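Local structure of activating signal cointegrator 1 complex subunit 2 (Homo sapiens, 6YXQ) at residues Glu57-Arg62 against Pro114-Met119; Asp96-Tyr101 against Lys121-Ser126; Leu213-Leu218 against Lys247-Tyr252. The protein binds polyubiquitin and, as a subunit of the ASCC complex, recruits the helicase subunit ASCC3 and the demethylase ALKBH3 to sites of DNA damage. All blocks are in the same frame, centred on the assembly; numbering follows the deposited sequence.

Contact 1. Residues Glu57-Arg62 against Pro114-Met119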
loop_
_atom_site.group_PDB
_atom_site.type_symbol
_atom_site.label_atom_id
_atom_site.label_comp_id
_atom_site.label_asym_id
_atom_site.label_seq_id
_atom_site.Cartn_x
_atom_site.Cartn_y
_atom_site.Cartn_z
ATOM N N GLU B 57 -21.004 -0.169 -4.039
ATOM C CA GLU B 57 -21.175 1.283 -4.071
ATOM C C GLU B 57 -20.826 1.918 -2.729
ATOM O O GLU B 57 -20.373 3.072 -2.684
ATOM C CB GLU B 57 -22.602 1.647 -4.513
ATOM C CG GLU B 57 -23.737 1.422 -3.524
ATOM C CD GLU B 57 -25.026 2.036 -4.042
ATOM O OE1 GLU B 57 -25.240 1.943 -5.271
ATOM O OE2 GLU B 57 -25.801 2.636 -3.257
ATOM N N GLU B 58 -21.025 1.185 -1.626
ATOM C CA GLU B 58 -20.506 1.656 -0.346
ATOM C C GLU B 58 -18.990 1.819 -0.411
ATOM O O GLU B 58 -18.432 2.879 -0.049
ATOM C CB GLU B 58 -20.888 0.691 0.776
ATOM C CG GLU B 58 -22.371 0.323 0.874
ATOM C CD GLU B 58 -22.710 -0.413 2.169
ATOM O OE1 GLU B 58 -21.869 -0.407 3.098
ATOM O OE2 GLU B 58 -23.811 -1.004 2.257
ATOM N N TYR B 59 -18.306 0.761 -0.868
ATOM C CA TYR B 59 -16.866 0.858 -1.064
ATOM C C TYR B 59 -16.520 2.023 -1.981
ATOM O O TYR B 59 -15.553 2.746 -1.727
ATOM C CB TYR B 59 -16.298 -0.446 -1.633
ATOM C CG TYR B 59 -15.002 -0.214 -2.384
ATOM C CD1 TYR B 59 -13.799 -0.080 -1.701
ATOM C CD2 TYR B 59 -14.985 -0.095 -3.773
ATOM C CE1 TYR B 59 -12.611 0.154 -2.382
ATOM C CE2 TYR B 59 -13.803 0.140 -4.460
ATOM C CZ TYR B 59 -12.621 0.264 -3.757
ATOM O OH TYR B 59 -11.443 0.497 -4.427
ATOM N N LEU B 60 -17.294 2.214 -3.054
ATOM C CA LEU B 60 -16.978 3.249 -4.035
ATOM C C LEU B 60 -17.076 4.641 -3.424
ATOM O O LEU B 60 -16.213 5.491 -3.651
ATOM C CB LEU B 60 -17.904 3.129 -5.245
ATOM C CG LEU B 60 -17.528 2.074 -6.284
ATOM C CD1 LEU B 60 -18.574 2.008 -7.380
ATOM C CD2 LEU B 60 -16.157 2.375 -6.861
ATOM N N GLU B 61 -18.130 4.891 -2.648
ATOM C CA GLU B 61 -18.277 6.166 -1.953
ATOM C C GLU B 61 -17.052 6.460 -1.088
ATOM O O GLU B 61 -16.383 7.503 -1.238
ATOM C CB GLU B 61 -19.551 6.130 -1.105
ATOM C CG GLU B 61 -20.142 7.488 -0.768
ATOM C CD GLU B 61 -21.242 7.403 0.283
ATOM O OE1 GLU B 61 -22.260 8.114 0.142
ATOM O OE2 GLU B 61 -21.087 6.625 1.250
ATOM N N ARG B 62 -16.739 5.526 -0.179
ATOM C CA ARG B 62 -15.592 5.722 0.709
ATOM C C ARG B 62 -14.300 5.932 -0.089
ATOM O O ARG B 62 -13.507 6.852 0.186
ATOM C CB ARG B 62 -15.460 4.522 1.643
ATOM C CG ARG B 62 -14.755 4.828 2.939
ATOM C CD ARG B 62 -14.981 3.713 3.936
ATOM N NE ARG B 62 -15.009 4.204 5.309
ATOM C CZ ARG B 62 -16.122 4.377 6.015
ATOM N NH1 ARG B 62 -16.063 4.822 7.262
ATOM N NH2 ARG B 62 -17.299 4.085 5.480
ATOM N N PRO B 114 -14.975 -3.143 -13.685
ATOM C CA PRO B 114 -13.840 -2.257 -14.002
ATOM C C PRO B 114 -13.812 -0.983 -13.178
ATOM O O PRO B 114 -12.736 -0.392 -13.014
ATOM C CB PRO B 114 -14.029 -1.967 -15.498
ATOM C CG PRO B 114 -14.817 -3.125 -16.016
ATOM C CD PRO B 114 -15.735 -3.526 -14.887
ATOM N N GLU B 115 -14.954 -0.548 -12.639
ATOM C CA GLU B 115 -14.973 0.637 -11.787
ATOM C C GLU B 115 -14.124 0.428 -10.539
ATOM O O GLU B 115 -13.301 1.281 -10.183
ATOM C CB GLU B 115 -16.413 0.987 -11.405
ATOM C CG GLU B 115 -17.394 0.949 -12.568
ATOM C CD GLU B 115 -18.741 0.359 -12.183
ATOM O OE1 GLU B 115 -19.291 -0.440 -12.972
ATOM O OE2 GLU B 115 -19.249 0.694 -11.091
ATOM N N VAL B 116 -14.299 -0.713 -9.866
ATOM C CA VAL B 116 -13.507 -0.956 -8.665
ATOM C C VAL B 116 -12.031 -1.132 -9.023
ATOM O O VAL B 116 -11.149 -0.698 -8.280
ATOM C CB VAL B 116 -14.059 -2.166 -7.883
ATOM C CG1 VAL B 116 -15.569 -2.081 -7.759
ATOM C CG2 VAL B 116 -13.645 -3.470 -8.523
ATOM N N VAL B 117 -11.737 -1.715 -10.182
ATOM C CA VAL B 117 -10.352 -1.940 -10.581
ATOM C C VAL B 117 -9.659 -0.617 -10.868
ATOM O O VAL B 117 -8.538 -0.368 -10.408
ATOM C CB VAL B 117 -10.308 -2.884 -11.799
ATOM C CG1 VAL B 117 -8.903 -2.937 -12.403
ATOM C CG2 VAL B 117 -10.813 -4.268 -11.405
ATOM N N ASP B 118 -10.325 0.254 -11.631
ATOM C CA ASP B 118 -9.762 1.560 -11.956
ATOM C C ASP B 118 -9.526 2.385 -10.696
ATOM O O ASP B 118 -8.466 3.004 -10.530
ATOM C CB ASP B 118 -10.700 2.292 -12.916
ATOM C CG ASP B 118 -10.782 1.619 -14.278
ATOM O OD1 ASP B 118 -9.767 1.038 -14.723
ATOM O OD2 ASP B 118 -11.867 1.667 -14.901
HETATM N N MSE B 119 -10.499 2.392 -9.797
HETATM C CA MSE B 119 -10.400 3.120 -8.550
HETATM C C MSE B 119 -9.262 2.576 -7.669
HETATM O O MSE B 119 -8.483 3.339 -7.084
HETATM C CB MSE B 119 -11.743 3.055 -7.826
HETATM C CG MSE B 119 -11.767 3.787 -6.521
HETATM SE SE MSE B 119 -10.987 5.527 -6.792
HETATM C CE MSE B 119 -12.233 6.533 -5.809
#

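Contact 2. Residues Asp96-Tyr101 against Lys121-Ser126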
loop_
_atom_site.group_PDB
_atom_site.type_symbol
_atom_site.label_atom_id
_atom_site.label_comp_id
_atom_site.label_asym_id
_atom_site.label_seq_id
_atom_site.Cartn_x
_atom_site.Cartn_y
_atom_site.Cartn_z
ATOM N N ASP B 96 -2.556 4.443 7.057
ATOM C CA ASP B 96 -2.421 3.187 7.787
ATOM C C ASP B 96 -3.548 2.226 7.432
ATOM O O ASP B 96 -3.313 1.026 7.258
ATOM C CB ASP B 96 -2.398 3.457 9.293
ATOM C CG ASP B 96 -1.901 2.270 10.096
ATOM O OD1 ASP B 96 -2.486 1.173 9.971
ATOM O OD2 ASP B 96 -0.923 2.434 10.856
ATOM N N SER B 97 -4.779 2.739 7.322
ATOM C CA SER B 97 -5.919 1.902 6.958
ATOM C C SER B 97 -5.701 1.249 5.606
ATOM O O SER B 97 -5.894 0.033 5.445
ATOM C CB SER B 97 -7.196 2.740 6.920
ATOM O OG SER B 97 -7.180 3.733 7.923
ATOM N N TYR B 98 -5.319 2.053 4.611
ATOM C CA TYR B 98 -5.094 1.501 3.279
ATOM C C TYR B 98 -4.000 0.441 3.313
ATOM O O TYR B 98 -4.197 -0.680 2.837
ATOM C CB TYR B 98 -4.749 2.605 2.276
ATOM C CG TYR B 98 -4.446 2.076 0.886
ATOM C CD1 TYR B 98 -5.469 1.820 -0.024
ATOM C CD2 TYR B 98 -3.139 1.818 0.488
ATOM C CE1 TYR B 98 -5.194 1.324 -1.298
ATOM C CE2 TYR B 98 -2.858 1.324 -0.781
ATOM C CZ TYR B 98 -3.886 1.080 -1.669
ATOM O OH TYR B 98 -3.604 0.591 -2.926
ATOM N N LEU B 99 -2.843 0.768 3.893
ATOM C CA LEU B 99 -1.743 -0.194 3.917
ATOM C C LEU B 99 -2.145 -1.486 4.622
ATOM O O LEU B 99 -1.813 -2.588 4.164
ATOM C CB LEU B 99 -0.522 0.424 4.594
ATOM C CG LEU B 99 0.241 1.492 3.810
ATOM C CD1 LEU B 99 1.422 1.999 4.624
ATOM C CD2 LEU B 99 0.698 0.959 2.462
ATOM N N ARG B 100 -2.878 -1.375 5.732
ATOM C CA ARG B 100 -3.241 -2.556 6.503
ATOM C C ARG B 100 -4.231 -3.436 5.754
ATOM O O ARG B 100 -4.132 -4.666 5.813
ATOM C CB ARG B 100 -3.819 -2.138 7.855
ATOM C CG ARG B 100 -4.407 -3.288 8.665
ATOM C CD ARG B 100 -4.802 -2.832 10.071
ATOM N NE ARG B 100 -5.093 -3.960 10.955
ATOM C CZ ARG B 100 -5.358 -3.847 12.253
ATOM N NH1 ARG B 100 -5.371 -2.650 12.825
ATOM N NH2 ARG B 100 -5.609 -4.929 12.978
ATOM N N TYR B 101 -5.192 -2.834 5.039
ATOM C CA TYR B 101 -6.327 -3.605 4.546
ATOM C C TYR B 101 -6.373 -3.807 3.037
ATOM O O TYR B 101 -7.156 -4.647 2.580
ATOM C CB TYR B 101 -7.640 -2.961 5.011
ATOM C CG TYR B 101 -7.858 -3.072 6.505
ATOM C CD1 TYR B 101 -8.012 -4.313 7.116
ATOM C CD2 TYR B 101 -7.905 -1.942 7.305
ATOM C CE1 TYR B 101 -8.206 -4.422 8.487
ATOM C CE2 TYR B 101 -8.102 -2.041 8.675
ATOM C CZ TYR B 101 -8.251 -3.280 9.260
ATOM O OH TYR B 101 -8.448 -3.364 10.621
ATOM N N LYS B 121 -6.587 1.076 -8.725
ATOM C CA LYS B 121 -5.340 1.522 -9.346
ATOM C C LYS B 121 -5.023 2.970 -8.980
ATOM O O LYS B 121 -3.869 3.314 -8.668
ATOM C CB LYS B 121 -5.434 1.364 -10.865
ATOM C CG LYS B 121 -4.863 0.059 -11.391
ATOM C CD LYS B 121 -5.300 -0.210 -12.821
ATOM C CE LYS B 121 -4.204 0.179 -13.811
ATOM N NZ LYS B 121 -4.144 1.656 -14.034
ATOM N N ARG B 122 -6.035 3.840 -9.055
ATOM C CA ARG B 122 -5.858 5.229 -8.644
ATOM C C ARG B 122 -5.295 5.306 -7.229
ATOM O O ARG B 122 -4.300 5.999 -6.972
ATOM C CB ARG B 122 -7.192 5.978 -8.732
ATOM C CG ARG B 122 -7.426 6.724 -10.040
ATOM C CD ARG B 122 -7.836 8.180 -9.803
ATOM N NE ARG B 122 -9.095 8.301 -9.067
ATOM C CZ ARG B 122 -9.459 9.385 -8.388
ATOM N NH1 ARG B 122 -10.617 9.416 -7.746
ATOM N NH2 ARG B 122 -8.663 10.446 -8.348
ATOM N N LEU B 123 -5.925 4.576 -6.302
ATOM C CA LEU B 123 -5.498 4.604 -4.905
ATOM C C LEU B 123 -4.076 4.086 -4.747
ATOM O O LEU B 123 -3.277 4.663 -4.001
ATOM C CB LEU B 123 -6.460 3.787 -4.049
ATOM C CG LEU B 123 -7.755 4.504 -3.676
ATOM C CD1 LEU B 123 -8.693 3.563 -2.943
ATOM C CD2 LEU B 123 -7.475 5.754 -2.843
ATOM N N HIS B 124 -3.752 2.990 -5.438
ATOM C CA HIS B 124 -2.414 2.410 -5.375
ATOM C C HIS B 124 -1.352 3.437 -5.761
ATOM O O HIS B 124 -0.404 3.700 -4.999
ATOM C CB HIS B 124 -2.374 1.187 -6.294
ATOM C CG HIS B 124 -1.143 0.342 -6.159
ATOM N ND1 HIS B 124 -0.087 0.426 -7.041
ATOM C CD2 HIS B 124 -0.817 -0.631 -5.276
ATOM C CE1 HIS B 124 0.843 -0.445 -6.697
ATOM N NE2 HIS B 124 0.424 -1.102 -5.631
ATOM N N ARG B 125 -1.514 4.053 -6.933
ATOM C CA ARG B 125 -0.528 5.025 -7.398
ATOM C C ARG B 125 -0.432 6.208 -6.443
ATOM O O ARG B 125 0.668 6.661 -6.095
ATOM C CB ARG B 125 -0.883 5.503 -8.806
ATOM C CG ARG B 125 0.145 6.441 -9.406
ATOM C CD ARG B 125 -0.051 6.634 -10.903
ATOM N NE ARG B 125 1.093 7.330 -11.487
ATOM C CZ ARG B 125 1.080 8.598 -11.883
ATOM N NH1 ARG B 125 -0.030 9.317 -11.776
ATOM N NH2 ARG B 125 2.176 9.145 -12.391
ATOM N N SER B 126 -1.578 6.722 -6.000
ATOM C CA SER B 126 -1.551 7.924 -5.180
ATOM C C SER B 126 -0.886 7.661 -3.836
ATOM O O SER B 126 -0.112 8.496 -3.346
ATOM C CB SER B 126 -2.966 8.456 -4.985
ATOM O OG SER B 126 -3.008 9.294 -3.853
#

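Contact 3. Residues Leu213-Leu218 against Lys247-Tyr252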
loop_
_atom_site.group_PDB
_atom_site.type_symbol
_atom_site.label_atom_id
_atom_site.label_comp_id
_atom_site.label_asym_id
_atom_site.label_seq_id
_atom_site.Cartn_x
_atom_site.Cartn_y
_atom_site.Cartn_z
ATOM N N LEU B 213 2.928 -23.066 14.620
ATOM C CA LEU B 213 3.235 -24.392 15.142
ATOM C C LEU B 213 2.246 -24.778 16.230
ATOM O O LEU B 213 1.586 -25.821 16.149
ATOM C CB LEU B 213 4.664 -24.425 15.682
ATOM C CG LEU B 213 5.768 -24.331 14.628
ATOM C CD1 LEU B 213 7.130 -24.181 15.287
ATOM C CD2 LEU B 213 5.730 -25.550 13.713
ATOM N N GLN B 214 2.092 -23.909 17.228
ATOM C CA GLN B 214 1.210 -24.217 18.341
ATOM C C GLN B 214 -0.234 -24.393 17.893
ATOM O O GLN B 214 -0.993 -25.112 18.550
ATOM C CB GLN B 214 1.316 -23.122 19.398
ATOM C CG GLN B 214 1.106 -23.614 20.814
ATOM C CD GLN B 214 1.745 -22.701 21.834
ATOM O OE1 GLN B 214 2.785 -22.092 21.569
ATOM N NE2 GLN B 214 1.127 -22.598 23.011
ATOM N N HIS B 215 -0.628 -23.776 16.776
ATOM C CA HIS B 215 -2.002 -23.946 16.319
ATOM C C HIS B 215 -2.199 -25.278 15.609
ATOM O O HIS B 215 -3.315 -25.810 15.602
ATOM C CB HIS B 215 -2.406 -22.787 15.408
ATOM C CG HIS B 215 -3.861 -22.445 15.478
ATOM N ND1 HIS B 215 -4.762 -22.823 14.506
ATOM C CD2 HIS B 215 -4.573 -21.766 16.407
ATOM C CE1 HIS B 215 -5.966 -22.388 14.832
ATOM N NE2 HIS B 215 -5.879 -21.743 15.981
ATOM N N CYS B 216 -1.139 -25.834 15.020
ATOM C CA CYS B 216 -1.213 -27.145 14.390
ATOM C C CYS B 216 -0.800 -28.270 15.326
ATOM O O CYS B 216 -0.742 -29.424 14.891
ATOM C CB CYS B 216 -0.345 -27.189 13.130
ATOM S SG CYS B 216 -0.474 -25.737 12.060
ATOM N N GLY B 217 -0.520 -27.968 16.591
ATOM C CA GLY B 217 -0.039 -28.969 17.519
ATOM C C GLY B 217 1.276 -29.592 17.089
ATOM O O GLY B 217 1.444 -30.815 17.135
ATOM N N LEU B 218 2.224 -28.758 16.670
ATOM C CA LEU B 218 3.497 -29.246 16.167
ATOM C C LEU B 218 4.672 -28.895 17.067
ATOM O O LEU B 218 5.480 -29.773 17.382
ATOM C CB LEU B 218 3.725 -28.713 14.747
ATOM C CG LEU B 218 2.747 -29.349 13.749
ATOM C CD1 LEU B 218 2.798 -28.665 12.414
ATOM C CD2 LEU B 218 3.022 -30.843 13.585
ATOM N N LYS B 247 -6.894 -23.610 6.090
ATOM C CA LYS B 247 -6.804 -22.574 5.069
ATOM C C LYS B 247 -6.269 -21.282 5.670
ATOM O O LYS B 247 -5.373 -20.645 5.106
ATOM C CB LYS B 247 -8.180 -22.363 4.432
ATOM C CG LYS B 247 -8.244 -21.354 3.290
ATOM C CD LYS B 247 -9.688 -21.162 2.848
ATOM C CE LYS B 247 -9.825 -20.142 1.724
ATOM N NZ LYS B 247 -11.248 -19.993 1.291
ATOM N N ASP B 248 -6.788 -20.899 6.840
ATOM C CA ASP B 248 -6.335 -19.673 7.485
ATOM C C ASP B 248 -4.879 -19.783 7.904
ATOM O O ASP B 248 -4.113 -18.823 7.767
ATOM C CB ASP B 248 -7.212 -19.351 8.693
ATOM C CG ASP B 248 -8.407 -18.493 8.331
ATOM O OD1 ASP B 248 -8.577 -18.174 7.136
ATOM O OD2 ASP B 248 -9.178 -18.136 9.245
ATOM N N ILE B 249 -4.479 -20.947 8.414
ATOM C CA ILE B 249 -3.092 -21.122 8.837
ATOM C C ILE B 249 -2.144 -20.911 7.664
ATOM O O ILE B 249 -1.175 -20.149 7.760
ATOM C CB ILE B 249 -2.887 -22.505 9.471
ATOM C CG1 ILE B 249 -3.679 -22.608 10.774
ATOM C CG2 ILE B 249 -1.417 -22.728 9.711
ATOM C CD1 ILE B 249 -3.206 -21.662 11.852
ATOM N N VAL B 250 -2.406 -21.576 6.537
ATOM C CA VAL B 250 -1.459 -21.442 5.433
ATOM C C VAL B 250 -1.591 -20.079 4.751
ATOM O O VAL B 250 -0.611 -19.575 4.195
ATOM C CB VAL B 250 -1.589 -22.594 4.421
ATOM C CG1 VAL B 250 -1.685 -23.934 5.140
ATOM C CG2 VAL B 250 -2.758 -22.372 3.509
ATOM N N LEU B 251 -2.764 -19.438 4.813
ATOM C CA LEU B 251 -2.881 -18.074 4.300
ATOM C C LEU B 251 -2.052 -17.106 5.134
ATOM O O LEU B 251 -1.336 -16.255 4.591
ATOM C CB LEU B 251 -4.348 -17.640 4.284
ATOM C CG LEU B 251 -5.265 -18.169 3.179
ATOM C CD1 LEU B 251 -6.700 -17.775 3.464
ATOM C CD2 LEU B 251 -4.828 -17.657 1.817
ATOM N N TYR B 252 -2.144 -17.228 6.456
ATOM C CA TYR B 252 -1.325 -16.438 7.366
ATOM C C TYR B 252 0.159 -16.680 7.119
ATOM O O TYR B 252 0.953 -15.734 7.048
ATOM C CB TYR B 252 -1.708 -16.794 8.802
ATOM C CG TYR B 252 -1.161 -15.889 9.880
ATOM C CD1 TYR B 252 -1.007 -14.524 9.674
ATOM C CD2 TYR B 252 -0.821 -16.404 11.116
ATOM C CE1 TYR B 252 -0.512 -13.702 10.673
ATOM C CE2 TYR B 252 -0.331 -15.594 12.115
ATOM C CZ TYR B 252 -0.178 -14.248 11.890
ATOM O OH TYR B 252 0.312 -13.460 12.900
#

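Contact 1. Residues Glu57-Arg62 against Pro114-Met119
Tyr-59 and Leu-60 reach across to Glu-115, Val-116 and Met-119 where two helices, 53-75 and 114-135, run side by side in the helical N-terminal part of the protein. The two short segments keep nearly the same direction, with 27° between them, but their axes stand 10.9 Å apart. Side chains therefore have to bridge the gap, and no hydrogen bond crosses it.

Apolar packing does most of the work. Tyr-59 carries its ring CG anti to the backbone N (chi1 156°), which sends the phenol out toward the partner helix; CE2 comes to 4.1 Å from Val-116 CB, approached obliquely. Val-116 also touches Val-56, and Met-119, modelled as selenomethionine, reaches Ala-63, Thr-64 and Ala-67 on helix 53-75.

Charged groups lie mostly around this packing. Glu-57, Glu-61 and Arg-62 turn to the ASCC3 chain, forming salt bridges with its Lys-117, Arg-37 and Asp-32 respectively. Glu-115 instead bends at chi2 to bring its carboxylate over to the side chain of Leu-60, with OE2 4.0 Å from CD1. The Tyr-59 OH ends 3.9 Å from Met-119 CG and 4.0 Å from Val-116 O.

Contact 2. Residues Asp96-Tyr101 against Lys121-Ser126
Tyr-98 and Leu-123 mark the nearest backbone approach, with CA atoms 8.8 Å apart, so helix 89-101 reaches helix 114-135 through one long side chain more than through its main chain. That side chain is Tyr-98. Its ring CG lies opposite the backbone N (chi1 177°), and this extended torsion carries the phenol toward the other helix. CE1 sits 3.9 Å from Leu-123 CB, while the hydroxyl travels further and stops against the main chain of the next residue, 3.3 Å from His-124 CA. The hydroxyl also lies close to His-124 N, but the angle is too poor for a hydrogen bond, and the contact is one of van der Waals type.

His-124 holds its ring CG anti to the backbone N (chi1 -170°), and the Tyr-98 OH meets the imidazole at the ring edge, near the ring plane, with CD2 3.8 Å away. The imidazole goes on to meet Phe-172 of the same chain and Phe-173 of the ASCC3 chain. In this mainly helical N-terminal part the tyrosine bridges two helices that both also face the ASCC3 chain.

Tyr-44 meets the Tyr-98 ring edge-to-face and also touches Leu-123, which packs on Val-66 of helix 53-75 as well. On another side of helix 89-101, Asp-96 forms salt bridges with Lys-164 and with Arg-15 of the ASCC3 chain.

Contact 3. Residues Leu213-Leu218 against Lys247-Tyr252
Ile-249 is the common partner here, meeting both His-215 and Cys-216 with different branches of one side chain. The buried area is small, 126 Å², and the contact is purely van der Waals, without a hydrogen bond across it.

The first group of contacts belongs to the ethyl branch. CD1 of Ile-249 comes to the imidazole of His-215 obliquely; it lies 3.3 Å from ND1 and 3.8 Å from CG. With chi1 at -66° the isoleucine keeps CG1 beside its backbone N, and a second turn at chi2 brings CD1 up to the ring and to His-215 CB. An alanine in place of His-215 removes the imidazole and keeps only CB near Ile-249 CD1, which would probably open a gap between the two segments.

The second group belongs to the methyl branch. Ile-249 CG2 packs on Cys-216 SG at 3.9 Å, Cys-216 being a buried residue.

Main-chain bonds close the turn that follows. Gly-217 adopts positive phi (61°), and Leu-218 N bonds to Leu-213 O at 3.1 Å, the 6→1 bond of a Schellman motif; the companion bond from Gly-217 N to Gln-214 O is weak.

The modelled part of the connection between helices 193-216 and 243-266 lies against this contact, with Arg-235 touching His-215 and Pro-238 touching Cys-216. Ile-249 also packs on Ile-212, Leu-213 packs on helix 279-300, and Val-250 and Lys-247 pack on helix 306-340.

Contacts 1 and 2 share helix 114-135: their segments on it are separated by a single residue, so one helix joins 53-75 and 89-101 in turn. Their centres are 13 Å apart, and along the chain the segments alternate, which interlocks the two pairings. Contact 3 comes later in the sequence and stands apart, its centre about 33 Å from that of contact 1 and 28 Å from that of contact 2; the nearest atoms of contacts 2 and 3 are still about 10 Å apart. All three have residues within reach of the ASCC3 chain: charged groups beside contact 1, charged and aromatic groups, His-124 among them, at contact 2, and Tyr-252, which packs on Ala-13 of ASCC3, beside contact 3.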